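Paenibacillus xanthan lyase (Paenibacillus, PDB 6F2P) is a polysaccharide lyase, apparently of family 8, that cleaves the bacterial polysaccharide xanthan, probably by beta-elimination. Local coordinates at residues Q42-S47 with L77-L82; L82-Y87 with A96-I101. All coordinates share one frame; numbering follows the deposited sequence.

Interaction 1. Residues Q42-S47 with L77-L82; sequences QGYWDS and LYDMAL
Met80 reaches from helix 68-85 to the side chain of Trp45 near the end of helix 28-46, the two side chains crossing at about a right angle. The methyl CE of Met80 lies 3.6 Å from Trp45 CD1 and 4.0 Å from Trp45 CG, meeting the five-membered ring obliquely. The bend at the end of the methionine directs CE to the indole, while SD of Met80 stays 4.4 Å from Tyr44 CB. With its CG anti to the backbone N (chi1 -167°), the tryptophan swings the indole to the opposite flank of its helix from the Tyr44 ring, and NE1 is taken by Asp100 of helix 95-111. The two helices belong to the N-terminal alpha-helical domain of the family 8 lyases; their short segments run at 125° to each other, with axes 8.8 Å apart. On the other flank, Asp79 comes to the edge of the Tyr44 ring, its OD2 3.2 Å from Tyr44 CE2 and close to the ring plane. The carboxylate is turned only 22° from the plane of the ring, and OD2 lies beside the CD2-CE2 edge. Tyr44 also stacks on His76, one turn earlier on the helix of Met80.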
ATOM      1  N   GLN A  42      34.016 -10.710  35.608  1.00 20.61           N
ATOM      2  CA  GLN A  42      35.417 -10.707  36.026  1.00 21.58           C
ATOM      3  C   GLN A  42      36.192  -9.693  35.193  1.00 22.65           C
ATOM      4  O   GLN A  42      37.054  -8.985  35.713  1.00 17.94           O
ATOM      5  CB  GLN A  42      36.055 -12.094  35.918  1.00 18.64           C
ATOM      6  CG  GLN A  42      37.413 -12.208  36.627  1.00 18.27           C
ATOM      7  CD  GLN A  42      37.331 -11.903  38.126  1.00 20.78           C
ATOM      8  OE1 GLN A  42      36.507 -12.468  38.838  1.00 27.87           O
ATOM      9  NE2 GLN A  42      38.190 -11.010  38.603  1.00 22.74           N
ATOM     10  N   GLY A  43      35.854  -9.604  33.909  1.00 18.16           N
ATOM     11  CA  GLY A  43      36.488  -8.641  33.030  1.00 16.76           C
ATOM     12  C   GLY A  43      36.427  -7.203  33.531  1.00 22.90           C
ATOM     13  O   GLY A  43      37.461  -6.532  33.690  1.00 18.83           O
ATOM     14  N   TYR A  44      35.213  -6.724  33.777  1.00 22.00           N
ATOM     15  CA  TYR A  44      35.022  -5.337  34.176  1.00 19.08           C
ATOM     16  C   TYR A  44      35.461  -5.117  35.611  1.00 20.26           C
ATOM     17  O   TYR A  44      35.804  -3.996  35.992  1.00 23.49           O
ATOM     18  CB  TYR A  44      33.566  -4.912  33.972  1.00 20.19           C
ATOM     19  CG  TYR A  44      33.190  -4.830  32.510  1.00 23.15           C
ATOM     20  CD1 TYR A  44      33.957  -4.088  31.626  1.00 20.87           C
ATOM     21  CD2 TYR A  44      32.079  -5.503  32.009  1.00 22.39           C
ATOM     22  CE1 TYR A  44      33.634  -4.013  30.292  1.00 21.65           C
ATOM     23  CE2 TYR A  44      31.745  -5.426  30.668  1.00 19.14           C
ATOM     24  CZ  TYR A  44      32.531  -4.680  29.816  1.00 22.84           C
ATOM     25  OH  TYR A  44      32.222  -4.586  28.481  1.00 32.04           O
ATOM     26  N   TRP A  45      35.446  -6.183  36.408  1.00 19.12           N
ATOM     27  CA  TRP A  45      35.915  -6.093  37.787  1.00 22.50           C
ATOM     28  C   TRP A  45      37.431  -5.867  37.755  1.00 23.98           C
ATOM     29  O   TRP A  45      37.984  -5.044  38.497  1.00 23.29           O
ATOM     30  CB  TRP A  45      35.573  -7.372  38.558  1.00 18.49           C
ATOM     31  CG  TRP A  45      35.733  -7.237  40.040  1.00 17.21           C
ATOM     32  CD1 TRP A  45      35.871  -6.078  40.751  1.00 22.79           C
ATOM     33  CD2 TRP A  45      35.768  -8.301  41.000  1.00 17.27           C
ATOM     34  NE1 TRP A  45      35.988  -6.353  42.094  1.00 18.58           N
ATOM     35  CE2 TRP A  45      35.929  -7.711  42.274  1.00 21.50           C
ATOM     36  CE3 TRP A  45      35.681  -9.690  40.908  1.00 14.56           C
ATOM     37  CZ2 TRP A  45      36.007  -8.467  43.446  1.00 19.68           C
ATOM     38  CZ3 TRP A  45      35.762 -10.440  42.075  1.00 19.32           C
ATOM     39  CH2 TRP A  45      35.926  -9.825  43.326  1.00 18.05           C
ATOM     40  N   ASP A  46      38.088  -6.599  36.865  1.00 19.75           N
ATOM     41  CA  ASP A  46      39.522  -6.511  36.702  1.00 20.98           C
ATOM     42  C   ASP A  46      39.945  -5.135  36.223  1.00 22.07           C
ATOM     43  O   ASP A  46      40.933  -4.596  36.702  1.00 26.84           O
ATOM     44  CB  ASP A  46      40.011  -7.593  35.735  1.00 22.85           C
ATOM     45  CG  ASP A  46      40.007  -8.977  36.362  1.00 26.35           C
ATOM     46  OD1 ASP A  46      39.870  -9.065  37.608  1.00 27.98           O
ATOM     47  OD2 ASP A  46      40.146  -9.970  35.618  1.00 26.91           O
ATOM     48  N   SER A  47      39.204  -4.562  35.283  1.00 22.35           N
ATOM     49  CA  SER A  47      39.581  -3.267  34.721  1.00 17.34           C
ATOM     50  C   SER A  47      39.070  -2.100  35.546  1.00 17.30           C
ATOM     51  O   SER A  47      39.340  -0.951  35.224  1.00 21.81           O
ATOM     52  CB  SER A  47      39.078  -3.130  33.289  1.00 19.22           C
ATOM     53  OG  SER A  47      37.682  -3.369  33.221  1.00 25.22           O
ATOM     54  N   LEU A  77      28.798  -1.917  35.768  1.00 14.66           N
ATOM     55  CA  LEU A  77      28.268  -2.250  37.095  1.00 16.17           C
ATOM     56  C   LEU A  77      27.145  -3.291  37.043  1.00 18.36           C
ATOM     57  O   LEU A  77      27.110  -4.222  37.852  1.00 20.93           O
ATOM     58  CB  LEU A  77      27.782  -0.995  37.820  1.00 13.81           C
ATOM     59  CG  LEU A  77      28.887  -0.071  38.330  1.00 16.45           C
ATOM     60  CD1 LEU A  77      28.310   1.249  38.798  1.00 12.92           C
ATOM     61  CD2 LEU A  77      29.669  -0.747  39.453  1.00 16.49           C
ATOM     62  N   TYR A  78      26.241  -3.151  36.081  1.00 15.82           N
ATOM     63  CA  TYR A  78      25.186  -4.138  35.929  1.00 15.77           C
ATOM     64  C   TYR A  78      25.732  -5.545  35.680  1.00 16.38           C
ATOM     65  O   TYR A  78      25.243  -6.518  36.263  1.00 12.06           O
ATOM     66  CB  TYR A  78      24.212  -3.766  34.814  1.00 16.85           C
ATOM     67  CG  TYR A  78      23.216  -4.873  34.576  1.00 18.29           C
ATOM     68  CD1 TYR A  78      22.172  -5.095  35.467  1.00 17.15           C
ATOM     69  CD2 TYR A  78      23.347  -5.729  33.495  1.00 17.49           C
ATOM     70  CE1 TYR A  78      21.272  -6.128  35.270  1.00 18.00           C
ATOM     71  CE2 TYR A  78      22.447  -6.771  33.291  1.00 19.30           C
ATOM     72  CZ  TYR A  78      21.413  -6.963  34.181  1.00 20.81           C
ATOM     73  OH  TYR A  78      20.514  -7.986  33.977  1.00 24.77           O
ATOM     74  N   ASP A  79      26.724  -5.653  34.800  1.00 20.51           N
ATOM     75  CA  ASP A  79      27.281  -6.962  34.457  1.00 22.65           C
ATOM     76  C   ASP A  79      27.828  -7.646  35.696  1.00 17.97           C
ATOM     77  O   ASP A  79      27.629  -8.841  35.881  1.00 18.42           O
ATOM     78  CB  ASP A  79      28.380  -6.851  33.394  1.00 21.52           C
ATOM     79  CG  ASP A  79      27.830  -6.530  32.013  1.00 27.38           C
ATOM     80  OD1 ASP A  79      26.623  -6.761  31.782  1.00 25.30           O
ATOM     81  OD2 ASP A  79      28.604  -6.056  31.152  1.00 28.02           O
ATOM     82  N   MET A  80      28.505  -6.871  36.542  1.00 19.22           N
ATOM     83  CA  MET A  80      29.086  -7.382  37.782  1.00 20.54           C
ATOM     84  C   MET A  80      27.982  -7.821  38.739  1.00 18.75           C
ATOM     85  O   MET A  80      28.018  -8.927  39.293  1.00 17.59           O
ATOM     86  CB  MET A  80      29.981  -6.318  38.431  1.00 13.65           C
ATOM     87  CG  MET A  80      31.181  -5.932  37.582  1.00 16.66           C
ATOM     88  SD  MET A  80      31.992  -4.393  38.090  1.00 22.20           S
ATOM     89  CE  MET A  80      32.609  -4.841  39.711  1.00 17.10           C
ATOM     90  N   ALA A  81      27.002  -6.943  38.921  1.00 17.08           N
ATOM     91  CA  ALA A  81      25.822  -7.249  39.724  1.00 16.79           C
ATOM     92  C   ALA A  81      25.124  -8.526  39.240  1.00 16.29           C
ATOM     93  O   ALA A  81      24.630  -9.317  40.045  1.00 18.47           O
ATOM     94  CB  ALA A  81      24.860  -6.061  39.716  1.00 12.17           C
ATOM     95  N   LEU A  82      25.105  -8.732  37.926  1.00 14.87           N
ATOM     96  CA  LEU A  82      24.467  -9.901  37.351  1.00 16.25           C
ATOM     97  C   LEU A  82      25.155 -11.182  37.808  1.00 18.80           C
ATOM     98  O   LEU A  82      24.499 -12.106  38.290  1.00 22.05           O
ATOM     99  CB  LEU A  82      24.451  -9.826  35.821  1.00 19.28           C
ATOM    100  CG  LEU A  82      23.673 -10.928  35.082  1.00 22.29           C
ATOM    101  CD1 LEU A  82      22.212 -10.997  35.520  1.00 18.17           C
ATOM    102  CD2 LEU A  82      23.745 -10.753  33.574  1.00 14.83           C
TER

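Interaction 2. Residues L82-Y87 with A96-I101; sequences LAYTTY and ALKADI
Two consecutive helices of the N-terminal alpha-helical domain, joined by a short loop, meet where Tyr84, near the end of helix 68-85, packs against the first turns of helix 95-111. The phenol lies alongside Lys98, both side chains pointing the same way, with Lys98 CA over one face of the ring. Lys98 CB is 3.6 Å from Tyr84 CE1, and farther out Lys98 CD comes to 3.2 Å from Tyr84 OH. The lysine starts out extended, CG anti to the backbone N (chi1 171°), and keeps its CB, CG and CD along the outer part of the phenol; bends farther out then carry the amino group away to a salt bridge with Glu144. At the root of the ring the contact is purely apolar: Tyr84 CB sits 4.0 Å from Leu97 CD2 and 4.1 Å from Ile101 CD1, the two branched side chains coming from successive turns of the same helix. Leu97 CD2 lies at the ring edge, near its plane. An alanine in place of Tyr84 would probably open a gap beside Lys98, leaving the aliphatic part of the lysine without the ring it lies along. Behind the tyrosine, Leu82 O receives Thr85 N and Thr86 OG1 from opposite faces of its plane, where the chain leaves the helix. Met141 of helix 123-141 also touches Tyr84, while Ala83 packs on Ile37 and Ala41 of helix 28-46.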
ATOM      1  N   LEU A  82      25.105  -8.732  37.926  1.00 14.87           N
ATOM      2  CA  LEU A  82      24.467  -9.901  37.351  1.00 16.25           C
ATOM      3  C   LEU A  82      25.155 -11.182  37.808  1.00 18.80           C
ATOM      4  O   LEU A  82      24.499 -12.106  38.290  1.00 22.05           O
ATOM      5  CB  LEU A  82      24.451  -9.826  35.821  1.00 19.28           C
ATOM      6  CG  LEU A  82      23.673 -10.928  35.082  1.00 22.29           C
ATOM      7  CD1 LEU A  82      22.212 -10.997  35.520  1.00 18.17           C
ATOM      8  CD2 LEU A  82      23.745 -10.753  33.574  1.00 14.83           C
ATOM      9  N   ALA A  83      26.472 -11.247  37.652  1.00 20.34           N
ATOM     10  CA  ALA A  83      27.211 -12.429  38.091  1.00 23.87           C
ATOM     11  C   ALA A  83      27.071 -12.590  39.599  1.00 20.12           C
ATOM     12  O   ALA A  83      26.937 -13.704  40.104  1.00 16.89           O
ATOM     13  CB  ALA A  83      28.676 -12.343  37.696  1.00 15.33           C
ATOM     14  N   TYR A  84      27.098 -11.466  40.305  1.00 18.55           N
ATOM     15  CA  TYR A  84      26.953 -11.485  41.748  1.00 20.31           C
ATOM     16  C   TYR A  84      25.701 -12.235  42.185  1.00 26.53           C
ATOM     17  O   TYR A  84      25.714 -12.925  43.209  1.00 26.16           O
ATOM     18  CB  TYR A  84      26.926 -10.070  42.318  1.00 18.45           C
ATOM     19  CG  TYR A  84      26.679 -10.068  43.802  1.00 22.72           C
ATOM     20  CD1 TYR A  84      27.672 -10.472  44.685  1.00 27.06           C
ATOM     21  CD2 TYR A  84      25.449  -9.685  44.325  1.00 24.28           C
ATOM     22  CE1 TYR A  84      27.453 -10.484  46.052  1.00 28.41           C
ATOM     23  CE2 TYR A  84      25.220  -9.695  45.690  1.00 31.28           C
ATOM     24  CZ  TYR A  84      26.229 -10.099  46.548  1.00 29.67           C
ATOM     25  OH  TYR A  84      26.020 -10.114  47.902  1.00 36.30           O
ATOM     26  N   THR A  85      24.630 -12.114  41.400  1.00 21.38           N
ATOM     27  CA  THR A  85      23.333 -12.666  41.785  1.00 16.30           C
ATOM     28  C   THR A  85      22.913 -13.871  40.956  1.00 19.22           C
ATOM     29  O   THR A  85      21.804 -14.371  41.108  1.00 23.45           O
ATOM     30  CB  THR A  85      22.222 -11.616  41.659  1.00 17.05           C
ATOM     31  OG1 THR A  85      22.155 -11.156  40.306  1.00 18.90           O
ATOM     32  CG2 THR A  85      22.504 -10.434  42.551  1.00 17.43           C
ATOM     33  N   THR A  86      23.787 -14.331  40.070  1.00 22.01           N
ATOM     34  CA  THR A  86      23.441 -15.429  39.175  1.00 20.95           C
ATOM     35  C   THR A  86      23.696 -16.788  39.820  1.00 25.22           C
ATOM     36  O   THR A  86      24.834 -17.140  40.158  1.00 27.52           O
ATOM     37  CB  THR A  86      24.190 -15.332  37.823  1.00 18.98           C
ATOM     38  OG1 THR A  86      23.736 -14.181  37.106  1.00 17.87           O
ATOM     39  CG2 THR A  86      23.938 -16.570  36.970  1.00 16.09           C
ATOM     40  N   TYR A  87      22.618 -17.539  39.994  1.00 26.06           N
ATOM     41  CA  TYR A  87      22.702 -18.902  40.471  1.00 24.57           C
ATOM     42  C   TYR A  87      23.610 -19.709  39.569  1.00 25.48           C
ATOM     43  O   TYR A  87      23.374 -19.804  38.366  1.00 25.50           O
ATOM     44  CB  TYR A  87      21.318 -19.540  40.470  1.00 22.60           C
ATOM     45  CG  TYR A  87      21.337 -20.976  40.903  1.00 22.75           C
ATOM     46  CD1 TYR A  87      21.536 -21.310  42.234  1.00 24.10           C
ATOM     47  CD2 TYR A  87      21.172 -22.004  39.985  1.00 26.32           C
ATOM     48  CE1 TYR A  87      21.559 -22.628  42.643  1.00 25.74           C
ATOM     49  CE2 TYR A  87      21.191 -23.331  40.386  1.00 24.92           C
ATOM     50  CZ  TYR A  87      21.385 -23.632  41.717  1.00 22.72           C
ATOM     51  OH  TYR A  87      21.409 -24.940  42.125  1.00 28.51           O
ATOM     52  N   ALA A  96      33.624  -9.329  48.101  1.00 18.71           N
ATOM     53  CA  ALA A  96      34.490  -8.279  47.584  1.00 20.30           C
ATOM     54  C   ALA A  96      33.842  -7.650  46.354  1.00 23.40           C
ATOM     55  O   ALA A  96      33.851  -6.431  46.198  1.00 21.39           O
ATOM     56  CB  ALA A  96      35.852  -8.836  47.251  1.00 17.16           C
ATOM     57  N   LEU A  97      33.275  -8.496  45.493  1.00 25.58           N
ATOM     58  CA  LEU A  97      32.507  -8.046  44.330  1.00 20.18           C
ATOM     59  C   LEU A  97      31.368  -7.129  44.763  1.00 20.59           C
ATOM     60  O   LEU A  97      31.235  -6.017  44.253  1.00 20.23           O
ATOM     61  CB  LEU A  97      31.945  -9.248  43.569  1.00 19.70           C
ATOM     62  CG  LEU A  97      31.228  -8.970  42.248  1.00 19.24           C
ATOM     63  CD1 LEU A  97      32.118  -8.123  41.365  1.00 18.06           C
ATOM     64  CD2 LEU A  97      30.862 -10.279  41.554  1.00 15.27           C
ATOM     65  N   LYS A  98      30.562  -7.605  45.712  1.00 20.90           N
ATOM     66  CA  LYS A  98      29.477  -6.819  46.301  1.00 21.05           C
ATOM     67  C   LYS A  98      29.960  -5.433  46.728  1.00 23.74           C
ATOM     68  O   LYS A  98      29.378  -4.415  46.345  1.00 24.41           O
ATOM     69  CB  LYS A  98      28.868  -7.560  47.498  1.00 22.65           C
ATOM     70  CG  LYS A  98      27.865  -6.742  48.320  1.00 25.00           C
ATOM     71  CD  LYS A  98      27.255  -7.579  49.448  1.00 24.93           C
ATOM     72  CE  LYS A  98      27.552  -6.988  50.830  1.00 35.30           C
ATOM     73  NZ  LYS A  98      26.459  -6.098  51.337  1.00 29.95           N
ATOM     74  N   ALA A  99      31.039  -5.404  47.503  1.00 21.83           N
ATOM     75  CA  ALA A  99      31.572  -4.148  48.020  1.00 20.13           C
ATOM     76  C   ALA A  99      31.985  -3.212  46.897  1.00 18.13           C
ATOM     77  O   ALA A  99      31.747  -2.008  46.969  1.00 21.22           O
ATOM     78  CB  ALA A  99      32.741  -4.408  48.962  1.00 16.23           C
ATOM     79  N   ASP A 100      32.601  -3.765  45.857  1.00 18.31           N
ATOM     80  CA  ASP A 100      33.073  -2.944  44.748  1.00 18.37           C
ATOM     81  C   ASP A 100      31.916  -2.395  43.919  1.00 24.80           C
ATOM     82  O   ASP A 100      31.953  -1.244  43.465  1.00 23.02           O
ATOM     83  CB  ASP A 100      34.071  -3.712  43.883  1.00 21.78           C
ATOM     84  CG  ASP A 100      35.472  -3.716  44.482  1.00 26.17           C
ATOM     85  OD1 ASP A 100      35.780  -2.783  45.254  1.00 27.31           O
ATOM     86  OD2 ASP A 100      36.256  -4.647  44.187  1.00 25.06           O
ATOM     87  N   ILE A 101      30.883  -3.215  43.747  1.00 21.03           N
ATOM     88  CA  ILE A 101      29.677  -2.769  43.081  1.00 18.03           C
ATOM     89  C   ILE A 101      29.062  -1.599  43.833  1.00 20.19           C
ATOM     90  O   ILE A 101      28.795  -0.544  43.250  1.00 20.40           O
ATOM     91  CB  ILE A 101      28.650  -3.890  42.973  1.00 22.14           C
ATOM     92  CG1 ILE A 101      29.178  -4.985  42.052  1.00 21.49           C
ATOM     93  CG2 ILE A 101      27.355  -3.353  42.422  1.00 18.65           C
ATOM     94  CD1 ILE A 101      28.358  -6.228  42.079  1.00 17.16           C
TER

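Overall arrangement
Helix 68-85 is common to both contacts, which share Leu82 and have centres about 8 Å apart: interaction 1 joins it to helix 28-46, interaction 2 to helix 95-111. The third side of this three-helix cluster is closed by Trp45, whose NE1 hydrogen-bonds to Asp100 OD2 and whose ring packs on Leu97, and Met80 CE touches Leu97 as well. Interaction 2 is the more buried, three of its four touching residues being enclosed, and is chiefly aliphatic packing round a phenol. Interaction 1 is only partly buried, Met80 alone of its touching residues being enclosed, and it adds a carboxylate at a ring edge to its thioether-indole packing.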